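Long-range contact in salmonella typhimurium DB7155 bacteriophage DET7 tailspike (Bacteriophage, PDB 2V5I), which binds and hydrolyses the O-antigen of its host's surface as a trimeric beta-helix protein, probably attaching the phage to the cell: residues Tyr313-Val324 with Asp340-Asn348. Numbering follows the deposited sequence.
Sequences YPFHQLPNNHLV and DGSGGYVSN
D340 meets H316 and N320, two side chains of the loop that leads into strand 323-330, near the end of strand 335-342. Followed outward, its CB lies 3.8 Å from H316 ND1. CG, turned between the backbone N and the carbonyl carbon (chi1 80°), sits at the edge of the imidazole, in the ring plane. OD2 then accepts a hydrogen bond from H316 ND1 at 2.8 Å, on its anti side, with ring and carboxylate 70° apart; D295 N also donates to it. OD1 heads toward the N320 amide, which lies nearly coplanar with the carboxylate, and takes S294 N and, weakly, a water that also binds L318 N. N320 ND2 itself donates to D340 O at 2.9 Å, almost straight but from above the carbonyl plane, while R366 holds N320 OD1 on the amide's other end.

Beyond D340 the carbonyls of the loop take over as acceptors. G341 N makes a weak bond to H316 O, S342 N donates to L318 O at 2.9 Å, and S342 OG reaches Q317 O at 2.7 Å from above its carbonyl plane. G341, at phi 118°, has no side chain and so lets its CA pass 3.2 Å from L318 O, beside the N320 amide. Past G344 the backbones separate and waters bridge H322 and V324 to Y345. They meet again where S347 N donates to V324 O and V324 CG1 lies beside V346 CG1 at 4.2 Å, between consecutive turns of the parallel beta-helix. Together, H316 ND1 and the backbone NH groups of S294 and D295, which donate to the D340 carboxylate, fix its rotation and tie the loop ahead of one rung to the corner that starts the next.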
loop_
_atom_site.group_PDB
_atom_site.type_symbol
_atom_site.label_atom_id
_atom_site.label_comp_id
_atom_site.label_asym_id
_atom_site.label_seq_id
_atom_site.Cartn_x
_atom_site.Cartn_y
_atom_site.Cartn_z
ATOM N N TYR A 313 17.793 -15.865 23.820
ATOM C CA TYR A 313 16.720 -16.026 22.823
ATOM C C TYR A 313 16.796 -17.441 22.290
ATOM O O TYR A 313 17.767 -17.775 21.582
ATOM C CB TYR A 313 16.900 -15.082 21.634
ATOM C CG TYR A 313 16.672 -13.638 22.009
ATOM C CD1 TYR A 313 15.379 -13.155 22.210
ATOM C CD2 TYR A 313 17.728 -12.813 22.246
ATOM C CE1 TYR A 313 15.171 -11.840 22.570
ATOM C CE2 TYR A 313 17.533 -11.497 22.659
ATOM C CZ TYR A 313 16.250 -11.030 22.812
ATOM O OH TYR A 313 16.066 -9.720 23.190
ATOM N N PRO A 314 15.762 -18.271 22.532
ATOM C CA PRO A 314 15.685 -19.582 21.898
ATOM C C PRO A 314 15.719 -19.533 20.361
ATOM O O PRO A 314 15.475 -18.476 19.743
ATOM C CB PRO A 314 14.332 -20.135 22.348
ATOM C CG PRO A 314 13.988 -19.359 23.570
ATOM C CD PRO A 314 14.603 -18.030 23.405
ATOM N N PHE A 315 16.025 -20.656 19.747
ATOM C CA PHE A 315 16.042 -20.724 18.306
ATOM C C PHE A 315 14.660 -20.300 17.756
ATOM O O PHE A 315 13.610 -20.638 18.318
ATOM C CB PHE A 315 16.427 -22.103 17.767
ATOM C CG PHE A 315 17.892 -22.446 17.948
ATOM C CD1 PHE A 315 18.887 -21.564 17.561
ATOM C CD2 PHE A 315 18.267 -23.676 18.451
ATOM C CE1 PHE A 315 20.236 -21.876 17.683
ATOM C CE2 PHE A 315 19.662 -24.010 18.589
ATOM C CZ PHE A 315 20.613 -23.137 18.205
ATOM N N HIS A 316 14.727 -19.464 16.717
ATOM C CA HIS A 316 13.571 -18.900 16.039
ATOM C C HIS A 316 12.958 -17.701 16.797
ATOM O O HIS A 316 11.900 -17.221 16.414
ATOM C CB HIS A 316 12.526 -19.951 15.649
ATOM C CG HIS A 316 13.068 -21.011 14.739
ATOM N ND1 HIS A 316 13.614 -20.739 13.505
ATOM C CD2 HIS A 316 13.146 -22.350 14.903
ATOM C CE1 HIS A 316 14.001 -21.877 12.944
ATOM N NE2 HIS A 316 13.729 -22.874 13.776
ATOM N N GLN A 317 13.630 -17.242 17.850
ATOM C CA GLN A 317 13.124 -16.119 18.670
ATOM C C GLN A 317 14.057 -14.876 18.683
ATOM O O GLN A 317 13.920 -14.023 19.548
ATOM C CB GLN A 317 12.777 -16.593 20.099
ATOM C CG GLN A 317 11.763 -17.709 20.062
ATOM C CD GLN A 317 11.117 -17.980 21.390
ATOM O OE1 GLN A 317 11.050 -17.110 22.252
ATOM N NE2 GLN A 317 10.634 -19.208 21.560
ATOM N N LEU A 318 15.006 -14.770 17.757
ATOM C CA LEU A 318 15.864 -13.584 17.725
ATOM C C LEU A 318 15.081 -12.316 17.412
ATOM O O LEU A 318 14.134 -12.359 16.616
ATOM C CB LEU A 318 17.006 -13.729 16.741
ATOM C CG LEU A 318 18.118 -14.718 17.152
ATOM C CD1 LEU A 318 19.007 -14.972 15.920
ATOM C CD2 LEU A 318 18.932 -14.262 18.338
ATOM N N PRO A 319 15.479 -11.201 18.033
ATOM C CA PRO A 319 14.855 -9.881 17.709
ATOM C C PRO A 319 15.425 -9.267 16.439
ATOM O O PRO A 319 16.131 -8.249 16.453
ATOM C CB PRO A 319 15.183 -9.069 18.950
ATOM C CG PRO A 319 16.507 -9.543 19.317
ATOM C CD PRO A 319 16.499 -11.047 19.083
ATOM N N ASN A 320 15.156 -9.937 15.308
ATOM C CA ASN A 320 15.774 -9.558 14.053
ATOM C C ASN A 320 15.326 -8.221 13.560
ATOM O O ASN A 320 16.077 -7.518 12.900
ATOM C CB ASN A 320 15.735 -10.685 13.005
ATOM C CG ASN A 320 14.410 -11.439 12.956
ATOM O OD1 ASN A 320 13.375 -10.914 13.297
ATOM N ND2 ASN A 320 14.461 -12.713 12.536
ATOM N N ASN A 321 14.072 -7.888 13.867
ATOM C CA ASN A 321 13.523 -6.554 13.655
ATOM C C ASN A 321 13.715 -5.952 12.269
ATOM O O ASN A 321 14.036 -4.730 12.135
ATOM C CB ASN A 321 14.091 -5.579 14.702
ATOM C CG ASN A 321 13.161 -4.351 14.909
ATOM O OD1 ASN A 321 11.938 -4.404 14.628
ATOM N ND2 ASN A 321 13.751 -3.244 15.291
ATOM N N HIS A 322 13.487 -6.757 11.239
ATOM C CA HIS A 322 13.519 -6.163 9.905
ATOM C C HIS A 322 12.293 -5.281 9.655
ATOM O O HIS A 322 11.222 -5.526 10.189
ATOM C CB HIS A 322 13.644 -7.253 8.844
ATOM C CG HIS A 322 14.869 -8.095 9.023
ATOM N ND1 HIS A 322 16.134 -7.558 9.055
ATOM C CD2 HIS A 322 15.034 -9.451 9.197
ATOM C CE1 HIS A 322 17.024 -8.519 9.282
ATOM N NE2 HIS A 322 16.385 -9.677 9.345
ATOM N N LEU A 323 12.474 -4.242 8.834
ATOM C CA LEU A 323 11.405 -3.355 8.454
ATOM C C LEU A 323 10.855 -3.856 7.108
ATOM O O LEU A 323 11.451 -3.633 6.045
ATOM C CB LEU A 323 11.899 -1.909 8.342
ATOM C CG LEU A 323 10.899 -0.866 7.856
ATOM C CD1 LEU A 323 9.647 -0.853 8.685
ATOM C CD2 LEU A 323 11.587 0.514 7.898
ATOM N N VAL A 324 9.728 -4.557 7.180
ATOM C CA VAL A 324 9.107 -5.245 6.040
ATOM C C VAL A 324 7.785 -4.592 5.732
ATOM O O VAL A 324 6.882 -4.607 6.575
ATOM C CB VAL A 324 8.865 -6.760 6.350
ATOM C CG1 VAL A 324 8.210 -7.471 5.162
ATOM C CG2 VAL A 324 10.173 -7.428 6.682
ATOM N N ASP A 340 11.245 -15.812 10.674
ATOM C CA ASP A 340 11.252 -16.259 12.087
ATOM C C ASP A 340 11.600 -15.081 12.993
ATOM O O ASP A 340 11.832 -13.949 12.489
ATOM C CB ASP A 340 12.150 -17.486 12.323
ATOM C CG ASP A 340 13.667 -17.180 12.446
ATOM O OD1 ASP A 340 14.062 -16.009 12.397
ATOM O OD2 ASP A 340 14.463 -18.197 12.551
ATOM N N GLY A 341 11.568 -15.281 14.304
ATOM C CA GLY A 341 12.011 -14.298 15.242
ATOM C C GLY A 341 10.934 -13.816 16.169
ATOM O O GLY A 341 9.787 -14.224 16.053
ATOM N N SER A 342 11.330 -13.003 17.127
ATOM C CA SER A 342 10.419 -12.390 18.100
ATOM C C SER A 342 10.331 -10.883 17.924
ATOM O O SER A 342 11.276 -10.222 17.465
ATOM C CB SER A 342 10.817 -12.756 19.521
ATOM O OG SER A 342 12.031 -12.135 19.966
ATOM N N GLY A 343 9.187 -10.316 18.333
ATOM C CA GLY A 343 9.016 -8.897 18.258
ATOM C C GLY A 343 8.725 -8.450 16.854
ATOM O O GLY A 343 8.664 -9.251 15.908
ATOM N N GLY A 344 8.510 -7.164 16.711
ATOM C CA GLY A 344 8.476 -6.559 15.394
ATOM C C GLY A 344 7.108 -6.474 14.714
ATOM O O GLY A 344 6.089 -6.897 15.253
ATOM N N TYR A 345 7.164 -5.873 13.516
ATOM C CA TYR A 345 5.989 -5.496 12.700
ATOM C C TYR A 345 6.196 -5.905 11.258
ATOM O O TYR A 345 7.323 -5.811 10.732
ATOM C CB TYR A 345 5.730 -3.984 12.811
ATOM C CG TYR A 345 5.328 -3.582 14.221
ATOM C CD1 TYR A 345 6.281 -3.368 15.196
ATOM C CD2 TYR A 345 4.014 -3.556 14.622
ATOM C CE1 TYR A 345 5.922 -3.066 16.516
ATOM C CE2 TYR A 345 3.644 -3.235 15.920
ATOM C CZ TYR A 345 4.646 -3.087 16.900
ATOM O OH TYR A 345 4.312 -2.788 18.188
ATOM N N VAL A 346 5.131 -6.343 10.600
ATOM C CA VAL A 346 5.144 -6.652 9.165
ATOM C C VAL A 346 3.857 -6.014 8.628
ATOM O O VAL A 346 2.812 -6.130 9.253
ATOM C CB VAL A 346 5.064 -8.154 8.943
ATOM C CG1 VAL A 346 4.916 -8.471 7.486
ATOM C CG2 VAL A 346 6.276 -8.794 9.496
ATOM N N SER A 347 3.948 -5.208 7.559
ATOM C CA SER A 347 2.761 -4.554 7.022
ATOM C C SER A 347 2.720 -4.527 5.506
ATOM O O SER A 347 3.738 -4.530 4.823
ATOM C CB SER A 347 2.664 -3.075 7.471
ATOM O OG SER A 347 3.892 -2.376 7.211
ATOM N N ASN A 348 1.500 -4.559 4.988
ATOM C CA ASN A 348 1.282 -4.290 3.597
ATOM C C ASN A 348 2.024 -5.292 2.719
ATOM O O ASN A 348 2.870 -4.942 1.878
ATOM C CB ASN A 348 1.624 -2.833 3.259
ATOM C CG ASN A 348 0.983 -1.838 4.243
ATOM O OD1 ASN A 348 -0.153 -2.028 4.731
ATOM N ND2 ASN A 348 1.741 -0.812 4.597
HETATM O O HOH W 1 15.442 -16.306 15.235
HETATM O O HOH W 2 11.945 -8.198 15.841
HETATM O O HOH W 3 10.052 -5.277 12.691
HETATM O O HOH W 4 9.573 -7.966 10.616
HETATM O O HOH W 5 8.286 -3.466 9.872
HETATM O O HOH W 6 5.915 -2.673 8.955
#